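Local coordinates for peroxisomal fatty acid beta-oxidation multifunctional protein MFP2 (Arabidopsis thaliana, PDB 2WTB) that carries out successive steps of peroxisomal fatty acid beta-oxidation during seed germination, hydrating long-chain enoyl-CoA and oxidising 3-hydroxyacyl-CoA, at residues L286-F291 and K650-D655; V488-G491 and G495-V498; N637-V642 and G669-W674. All coordinates share one frame; numbering follows the deposited sequence.

Interaction 1: residues L286-F291 and K650-D655; sequences LIHVFF and KAADLD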
loop_
_atom_site.group_PDB
_atom_site.type_symbol
_atom_site.label_atom_id
_atom_site.label_comp_id
_atom_site.label_asym_id
_atom_site.label_seq_id
_atom_site.Cartn_x
_atom_site.Cartn_y
_atom_site.Cartn_z
ATOM N N LEU A 286 -4.436 -7.260 -7.521
ATOM C CA LEU A 286 -3.866 -7.088 -6.188
ATOM C C LEU A 286 -2.437 -7.618 -6.110
ATOM O O LEU A 286 -1.596 -7.059 -5.406
ATOM C CB LEU A 286 -4.736 -7.774 -5.133
ATOM C CG LEU A 286 -6.058 -7.085 -4.794
ATOM C CD1 LEU A 286 -6.860 -7.927 -3.820
ATOM C CD2 LEU A 286 -5.804 -5.701 -4.224
ATOM N N ILE A 287 -2.171 -8.702 -6.830
ATOM C CA ILE A 287 -0.835 -9.276 -6.881
ATOM C C ILE A 287 0.122 -8.344 -7.620
ATOM O O ILE A 287 1.264 -8.154 -7.204
ATOM C CB ILE A 287 -0.843 -10.662 -7.556
ATOM C CG1 ILE A 287 -1.422 -11.712 -6.607
ATOM C CG2 ILE A 287 0.561 -11.067 -7.970
ATOM C CD1 ILE A 287 -1.615 -13.073 -7.248
ATOM N N HIS A 288 -0.354 -7.758 -8.714
ATOM C CA HIS A 288 0.445 -6.822 -9.495
ATOM C C HIS A 288 0.783 -5.577 -8.678
ATOM O O HIS A 288 1.886 -5.038 -8.777
ATOM C CB HIS A 288 -0.293 -6.432 -10.776
ATOM C CG HIS A 288 0.410 -5.389 -11.589
ATOM N ND1 HIS A 288 0.164 -4.042 -11.442
ATOM C CD2 HIS A 288 1.346 -5.499 -12.561
ATOM C CE1 HIS A 288 0.921 -3.364 -12.289
ATOM N NE2 HIS A 288 1.646 -4.224 -12.978
ATOM N N VAL A 289 -0.175 -5.126 -7.875
ATOM C CA VAL A 289 0.021 -3.959 -7.023
ATOM C C VAL A 289 1.056 -4.256 -5.947
ATOM O O VAL A 289 1.808 -3.374 -5.532
ATOM C CB VAL A 289 -1.301 -3.519 -6.357
ATOM C CG1 VAL A 289 -1.050 -2.409 -5.347
ATOM C CG2 VAL A 289 -2.305 -3.073 -7.410
ATOM N N PHE A 290 1.090 -5.506 -5.501
ATOM C CA PHE A 290 2.043 -5.931 -4.486
ATOM C C PHE A 290 3.483 -5.771 -4.972
ATOM O O PHE A 290 4.308 -5.150 -4.300
ATOM C CB PHE A 290 1.774 -7.380 -4.075
ATOM C CG PHE A 290 2.890 -8.009 -3.290
ATOM C CD1 PHE A 290 3.076 -7.697 -1.951
ATOM C CD2 PHE A 290 3.751 -8.915 -3.889
ATOM C CE1 PHE A 290 4.100 -8.277 -1.227
ATOM C CE2 PHE A 290 4.777 -9.497 -3.169
ATOM C CZ PHE A 290 4.950 -9.177 -1.836
ATOM N N PHE A 291 3.780 -6.329 -6.140
ATOM C CA PHE A 291 5.124 -6.249 -6.704
ATOM C C PHE A 291 5.485 -4.831 -7.146
ATOM O O PHE A 291 6.592 -4.352 -6.885
ATOM C CB PHE A 291 5.274 -7.221 -7.874
ATOM C CG PHE A 291 5.226 -8.665 -7.471
ATOM C CD1 PHE A 291 6.377 -9.324 -7.077
ATOM C CD2 PHE A 291 4.032 -9.361 -7.483
ATOM C CE1 PHE A 291 6.336 -10.653 -6.703
ATOM C CE2 PHE A 291 3.985 -10.691 -7.112
ATOM C CZ PHE A 291 5.139 -11.337 -6.721
ATOM N N LYS A 650 8.582 3.479 -15.405
ATOM C CA LYS A 650 7.920 2.266 -15.858
ATOM C C LYS A 650 6.424 2.340 -15.577
ATOM O O LYS A 650 5.994 3.013 -14.639
ATOM C CB LYS A 650 8.526 1.051 -15.159
ATOM C CG LYS A 650 8.312 1.038 -13.656
ATOM C CD LYS A 650 9.046 -0.117 -12.997
ATOM C CE LYS A 650 10.502 0.231 -12.723
ATOM N NZ LYS A 650 10.631 1.263 -11.656
ATOM N N ALA A 651 5.637 1.647 -16.392
ATOM C CA ALA A 651 4.186 1.663 -16.249
ATOM C C ALA A 651 3.754 1.360 -14.815
ATOM O O ALA A 651 2.867 2.021 -14.273
ATOM C CB ALA A 651 3.549 0.674 -17.216
ATOM N N ALA A 652 4.391 0.365 -14.202
ATOM C CA ALA A 652 4.018 -0.072 -12.861
ATOM C C ALA A 652 4.139 1.045 -11.827
ATOM O O ALA A 652 3.501 0.993 -10.775
ATOM C CB ALA A 652 4.844 -1.278 -12.444
ATOM N N ASP A 653 4.959 2.047 -12.124
ATOM C CA ASP A 653 5.085 3.203 -11.241
ATOM C C ASP A 653 3.846 4.093 -11.332
ATOM O O ASP A 653 3.367 4.614 -10.324
ATOM C CB ASP A 653 6.345 4.006 -11.558
ATOM C CG ASP A 653 7.606 3.376 -10.979
ATOM O OD1 ASP A 653 7.493 2.477 -10.118
ATOM O OD2 ASP A 653 8.714 3.790 -11.385
ATOM N N LEU A 654 3.331 4.261 -12.547
ATOM C CA LEU A 654 2.105 5.020 -12.758
ATOM C C LEU A 654 0.930 4.376 -12.021
ATOM O O LEU A 654 0.071 5.070 -11.475
ATOM C CB LEU A 654 1.796 5.132 -14.249
ATOM C CG LEU A 654 2.741 6.017 -15.064
ATOM C CD1 LEU A 654 2.204 6.198 -16.474
ATOM C CD2 LEU A 654 2.930 7.363 -14.383
ATOM N N ASP A 655 0.903 3.046 -12.006
ATOM C CA ASP A 655 -0.135 2.304 -11.298
ATOM C C ASP A 655 -0.149 2.664 -9.817
ATOM O O ASP A 655 -1.163 3.135 -9.297
ATOM C CB ASP A 655 0.064 0.796 -11.474
ATOM C CG ASP A 655 -0.193 0.336 -12.897
ATOM O OD1 ASP A 655 -0.993 0.990 -13.596
ATOM O OD2 ASP A 655 0.399 -0.682 -13.316
#
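His288 and Asp655 make the closest approach in this meeting of two helices. CE1 of the His288 imidazole lies 2.9 Å from OD2 of Asp655, which comes in at the ring edge and near the ring plane. The approach is centred on the carbon between the two nitrogens: ND1 and NE2 of His288 lie 3.9 and 3.8 Å from OD2 of Asp655, and neither makes a hydrogen bond to it. The carboxylate plane is turned 69° from that of the ring, and the two side chains cross at about a right angle. At this edge a negative oxygen would probably be attracted electrostatically and would tend to stabilise positive charge on the imidazole. Ala652 adds a looser contact, its CB 4.4 Å from NE2 of His288 and oblique to the ring.

The torsions explain the meeting. With CG opposite the backbone N and beside the carbonyl carbon (chi1 175°), the imidazole of His288 extends across the gap between the helices. Asp655 is steadied through its other oxygen: OD1 accepts the backbone amides of Met672 and Phe673. With an alanine here in place of His288, OD2 of Asp655 is likely to lose its aromatic neighbour, and a gap would probably open beside Ala652.

A second tie comes from Lys650, just before helix 651-662, whose NZ forms a 3.2 Å salt bridge with OD2 of Asp653 and also donates to the carbonyls of Gly295 and Lys298. Helix 281-294, consistent with the linker helix of such multifunctional enzymes, thus lies against helix 651-662. Phe673, at the start of helix 671-678, meets the ring of His288 with the planes at about 40°, and helix 624-644 packs against Leu654.

Interaction 2: residues V488-G491 and G495-V498; sequences VVVG and GFAV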
loop_
_atom_site.group_PDB
_atom_site.type_symbol
_atom_site.label_atom_id
_atom_site.label_comp_id
_atom_site.label_asym_id
_atom_site.label_seq_id
_atom_site.Cartn_x
_atom_site.Cartn_y
_atom_site.Cartn_z
ATOM N N VAL A 488 8.085 7.329 -5.643
ATOM C CA VAL A 488 8.260 7.147 -7.074
ATOM C C VAL A 488 9.147 8.273 -7.591
ATOM O O VAL A 488 8.992 9.427 -7.190
ATOM C CB VAL A 488 6.918 7.142 -7.835
ATOM C CG1 VAL A 488 6.180 5.839 -7.590
ATOM C CG2 VAL A 488 6.068 8.334 -7.431
ATOM N N VAL A 489 10.092 7.934 -8.461
ATOM C CA VAL A 489 10.999 8.931 -9.019
ATOM C C VAL A 489 10.484 9.426 -10.362
ATOM O O VAL A 489 10.576 8.728 -11.370
ATOM C CB VAL A 489 12.429 8.373 -9.185
ATOM C CG1 VAL A 489 13.323 9.402 -9.854
ATOM C CG2 VAL A 489 12.999 7.961 -7.834
ATOM N N VAL A 490 9.941 10.638 -10.371
ATOM C CA VAL A 490 9.357 11.196 -11.584
ATOM C C VAL A 490 10.193 12.345 -12.135
ATOM O O VAL A 490 11.046 12.896 -11.437
ATOM C CB VAL A 490 7.904 11.668 -11.351
ATOM C CG1 VAL A 490 7.044 10.507 -10.878
ATOM C CG2 VAL A 490 7.864 12.813 -10.347
ATOM N N GLY A 491 9.943 12.696 -13.394
ATOM C CA GLY A 491 10.700 13.737 -14.066
ATOM C C GLY A 491 10.084 15.110 -13.902
ATOM O O GLY A 491 8.926 15.239 -13.507
ATOM N N GLY A 495 3.064 19.372 -13.458
ATOM C CA GLY A 495 2.288 18.461 -12.633
ATOM C C GLY A 495 2.941 17.109 -12.400
ATOM O O GLY A 495 2.290 16.167 -11.939
ATOM N N PHE A 496 4.228 17.012 -12.719
ATOM C CA PHE A 496 4.981 15.775 -12.543
ATOM C C PHE A 496 4.220 14.551 -13.056
ATOM O O PHE A 496 3.986 14.417 -14.258
ATOM C CB PHE A 496 5.373 15.590 -11.076
ATOM C CG PHE A 496 5.878 16.844 -10.423
ATOM C CD1 PHE A 496 6.832 17.630 -11.049
ATOM C CD2 PHE A 496 5.408 17.233 -9.180
ATOM C CE1 PHE A 496 7.301 18.786 -10.452
ATOM C CE2 PHE A 496 5.875 18.388 -8.575
ATOM C CZ PHE A 496 6.822 19.166 -9.213
ATOM N N ALA A 497 3.831 13.666 -12.144
ATOM C CA ALA A 497 3.130 12.440 -12.523
ATOM C C ALA A 497 1.696 12.382 -11.999
ATOM O O ALA A 497 0.751 12.265 -12.776
ATOM C CB ALA A 497 3.906 11.217 -12.060
ATOM N N VAL A 498 1.543 12.463 -10.682
ATOM C CA VAL A 498 0.242 12.284 -10.041
ATOM C C VAL A 498 -0.795 13.324 -10.469
ATOM O O VAL A 498 -1.839 12.978 -11.017
ATOM C CB VAL A 498 0.369 12.299 -8.506
ATOM C CG1 VAL A 498 -0.998 12.140 -7.861
ATOM C CG2 VAL A 498 1.316 11.202 -8.047
#
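Phe496 begins the contact, setting its CB 3.8 Å from CG2 of Val490. The two side chains cross at about a right angle. The valine meets the root of the aromatic group, its methyl lying oblique to the ring. Farther out, CD1 of Phe496 passes 4.0 Å from the carbonyl O of Gly491, a van der Waals approach. A chi1 of -43° holds CG of Phe496 beside its own backbone N and opposite the carbonyl carbon. The ring is then received by strand 459-464, where it touches Glu461 and Val463, and it packs edge-to-face with His449. The backbone of Phe496 has an unusual positive phi of 46°, in the loop between strand 486-491 and helix 498-514; its CA remains 6.3 Å from that of Gly491.

Ala497 follows and points its methyl back at the strand. CB of Ala497 stands only 3.4 Å from CG1 of Val490, a tight fit, with CB of Val490 behind at 4.1 Å. The two methyls of Val490 are therefore divided between consecutive residues, one for Phe496 and one for Ala497. The backbone amides of Ala497 and Val498 both donate to OE2 of Glu461, so an acid from the neighbouring strand satisfies the entry into helix 498-514. Val498 opens that helix, and its side chain touches Leu459 and Phe451.

No hydrogen bond joins the two segments directly; apolar contacts do, with Glu461 holding the turn from the neighbouring strand. Strand 486-491 is the outermost member of the Rossmann-type sheet, and the turn leads from it into the helical part, the junction between NAD-binding and C-terminal domains characteristic of 3-hydroxyacyl-CoA dehydrogenases.

Interaction 3: residues N637-V642 and G669-W674; sequences NEACRV and GGIMFW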
loop_
_atom_site.group_PDB
_atom_site.type_symbol
_atom_site.label_atom_id
_atom_site.label_comp_id
_atom_site.label_asym_id
_atom_site.label_seq_id
_atom_site.Cartn_x
_atom_site.Cartn_y
_atom_site.Cartn_z
ATOM N N ASN A 637 -5.071 8.187 -21.347
ATOM C CA ASN A 637 -4.441 8.937 -22.422
ATOM C C ASN A 637 -3.273 9.774 -21.906
ATOM O O ASN A 637 -2.211 9.829 -22.527
ATOM C CB ASN A 637 -5.474 9.835 -23.104
ATOM C CG ASN A 637 -5.019 10.321 -24.460
ATOM O OD1 ASN A 637 -4.093 9.770 -25.053
ATOM N ND2 ASN A 637 -5.677 11.358 -24.966
ATOM N N GLU A 638 -3.478 10.418 -20.762
ATOM C CA GLU A 638 -2.471 11.297 -20.185
ATOM C C GLU A 638 -1.349 10.486 -19.552
ATOM O O GLU A 638 -0.178 10.858 -19.633
ATOM C CB GLU A 638 -3.106 12.227 -19.150
ATOM C CG GLU A 638 -2.208 13.370 -18.713
ATOM C CD GLU A 638 -1.834 14.290 -19.860
ATOM O OE1 GLU A 638 -2.694 14.540 -20.731
ATOM O OE2 GLU A 638 -0.682 14.769 -19.887
ATOM N N ALA A 639 -1.716 9.373 -18.924
ATOM C CA ALA A 639 -0.740 8.469 -18.337
ATOM C C ALA A 639 0.233 7.981 -19.402
ATOM O O ALA A 639 1.417 7.785 -19.131
ATOM C CB ALA A 639 -1.437 7.292 -17.679
ATOM N N CYS A 640 -0.275 7.787 -20.615
ATOM C CA CYS A 640 0.547 7.323 -21.725
ATOM C C CYS A 640 1.521 8.398 -22.191
ATOM O O CYS A 640 2.666 8.101 -22.522
ATOM C CB CYS A 640 -0.329 6.853 -22.886
ATOM S SG CYS A 640 -1.198 5.308 -22.557
ATOM N N ARG A 641 1.060 9.645 -22.221
ATOM C CA ARG A 641 1.934 10.772 -22.520
ATOM C C ARG A 641 3.071 10.806 -21.502
ATOM O O ARG A 641 4.245 10.914 -21.862
ATOM C CB ARG A 641 1.158 12.087 -22.466
ATOM C CG ARG A 641 0.056 12.224 -23.505
ATOM C CD ARG A 641 -0.487 13.649 -23.530
ATOM N NE ARG A 641 -1.434 13.871 -24.620
ATOM C CZ ARG A 641 -2.754 13.793 -24.489
ATOM N NH1 ARG A 641 -3.288 13.492 -23.312
ATOM N NH2 ARG A 641 -3.542 14.012 -25.533
ATOM N N VAL A 642 2.707 10.706 -20.228
ATOM C CA VAL A 642 3.682 10.688 -19.146
ATOM C C VAL A 642 4.655 9.525 -19.291
ATOM O O VAL A 642 5.862 9.686 -19.112
ATOM C CB VAL A 642 2.990 10.603 -17.772
ATOM C CG1 VAL A 642 3.969 10.140 -16.704
ATOM C CG2 VAL A 642 2.380 11.944 -17.405
ATOM N N GLY A 669 -5.564 -3.066 -10.321
ATOM C CA GLY A 669 -4.162 -3.081 -10.703
ATOM C C GLY A 669 -3.484 -1.729 -10.832
ATOM O O GLY A 669 -2.280 -1.609 -10.604
ATOM N N GLY A 670 -4.252 -0.709 -11.200
ATOM C CA GLY A 670 -3.702 0.614 -11.422
ATOM C C GLY A 670 -4.154 1.168 -12.757
ATOM O O GLY A 670 -4.618 0.421 -13.614
ATOM N N ILE A 671 -4.011 2.476 -12.941
ATOM C CA ILE A 671 -4.523 3.144 -14.133
ATOM C C ILE A 671 -4.021 2.495 -15.426
ATOM O O ILE A 671 -4.753 2.414 -16.409
ATOM C CB ILE A 671 -4.176 4.649 -14.131
ATOM C CG1 ILE A 671 -5.387 5.489 -14.538
ATOM C CG2 ILE A 671 -2.987 4.929 -15.036
ATOM C CD1 ILE A 671 -5.693 5.445 -16.012
ATOM N N MET A 672 -2.777 2.023 -15.420
ATOM C CA MET A 672 -2.192 1.423 -16.617
ATOM C C MET A 672 -2.517 -0.063 -16.718
ATOM O O MET A 672 -2.871 -0.554 -17.790
ATOM C CB MET A 672 -0.678 1.644 -16.658
ATOM C CG MET A 672 -0.263 3.102 -16.789
ATOM S SD MET A 672 -0.613 3.811 -18.412
ATOM C CE MET A 672 0.523 2.880 -19.438
ATOM N N PHE A 673 -2.399 -0.776 -15.604
ATOM C CA PHE A 673 -2.768 -2.188 -15.563
ATOM C C PHE A 673 -4.230 -2.372 -15.969
ATOM O O PHE A 673 -4.585 -3.351 -16.626
ATOM C CB PHE A 673 -2.531 -2.767 -14.168
ATOM C CG PHE A 673 -2.868 -4.226 -14.048
ATOM C CD1 PHE A 673 -1.880 -5.190 -14.151
ATOM C CD2 PHE A 673 -4.174 -4.637 -13.826
ATOM C CE1 PHE A 673 -2.186 -6.535 -14.037
ATOM C CE2 PHE A 673 -4.486 -5.981 -13.715
ATOM C CZ PHE A 673 -3.492 -6.929 -13.818
ATOM N N TRP A 674 -5.069 -1.420 -15.573
ATOM C CA TRP A 674 -6.493 -1.457 -15.885
ATOM C C TRP A 674 -6.721 -1.171 -17.363
ATOM O O TRP A 674 -7.540 -1.820 -18.010
ATOM C CB TRP A 674 -7.251 -0.445 -15.019
ATOM C CG TRP A 674 -8.712 -0.327 -15.336
ATOM C CD1 TRP A 674 -9.687 -1.240 -15.056
ATOM C CD2 TRP A 674 -9.369 0.776 -15.976
ATOM N NE1 TRP A 674 -10.905 -0.780 -15.491
ATOM C CE2 TRP A 674 -10.739 0.456 -16.058
ATOM C CE3 TRP A 674 -8.931 1.999 -16.493
ATOM C CZ2 TRP A 674 -11.675 1.314 -16.633
ATOM C CZ3 TRP A 674 -9.862 2.852 -17.064
ATOM C CH2 TRP A 674 -11.219 2.505 -17.130
#
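Met672 reaches helix 624-644 by bending: CG stands beside the backbone N and opposite the carbonyl carbon (chi1 -65°), and two further turns (chi2 -71°, chi3 -67°) fold the side chain across to Ala639 and Cys640. Only the folded thioether end makes the approach. SD of Met672 rests 3.7 Å from CB of Ala639, while CE of Met672 extends to within 4.3 Å of SG of Cys640. Ile671 supplies the other neighbour, placing its CG2 3.9 Å from CB of Ala639. The methyl of Ala639 therefore meets the Met672 sulfur and the CG2 methyl of Ile671, and the contact is entirely apolar.

The small size of Ala639 suits this close approach, in which its CA lies 7.4 Å from that of Met672. Ala639 also touches Leu654 of helix 651-662 and Met501 of helix 498-514, and Ile671 shares the latter partner, so the alanine sits where several helices converge.

The start of helix 671-678 is shaped by two glycines. Gly670 is the N-cap, with backbone angles that leave no room for a side chain; a CB on Gly669 would collide with the ring of Phe673. The first helical turn closes through a 2.7 Å bond from N of Trp674 to O of Gly670. On helix 624-644, Glu638 and Arg641 form a salt bridge, 2.8 Å from NH1 of Arg641 to OE1 of Glu638, although the hydrogen bond within it is weak. OE2 of Glu638 ties this helix to Arg500 of helix 498-514 and to Arg561.

The packing of Ala639, Cys640, Ile671 and Met672 thus joins two helices in the all-helical C-terminal part of the dehydrogenase region, the helical assembly that accompanies the Rossmann domain in this enzyme family.

From the N terminus, helix 281-294 comes first, and interaction 1 closes the longest loop by bringing it to helix 651-662 more than 350 residues later. Interaction 2 is nested within that loop, a short turn joining the last strand of the NAD-binding sheet to helix 498-514. Interaction 3 begins inside the same loop, on helix 624-644, but closes beyond it at 669-674, so interactions 1 and 3 cross, whereas 2 and 3 follow in series. Segment 650-655 is the shared middle, touching both of the other contacts, with Asp653 packed on Val488. The three contacts thereby tie the probable linker helix, the Rossmann-type sheet and the C-terminal helices together.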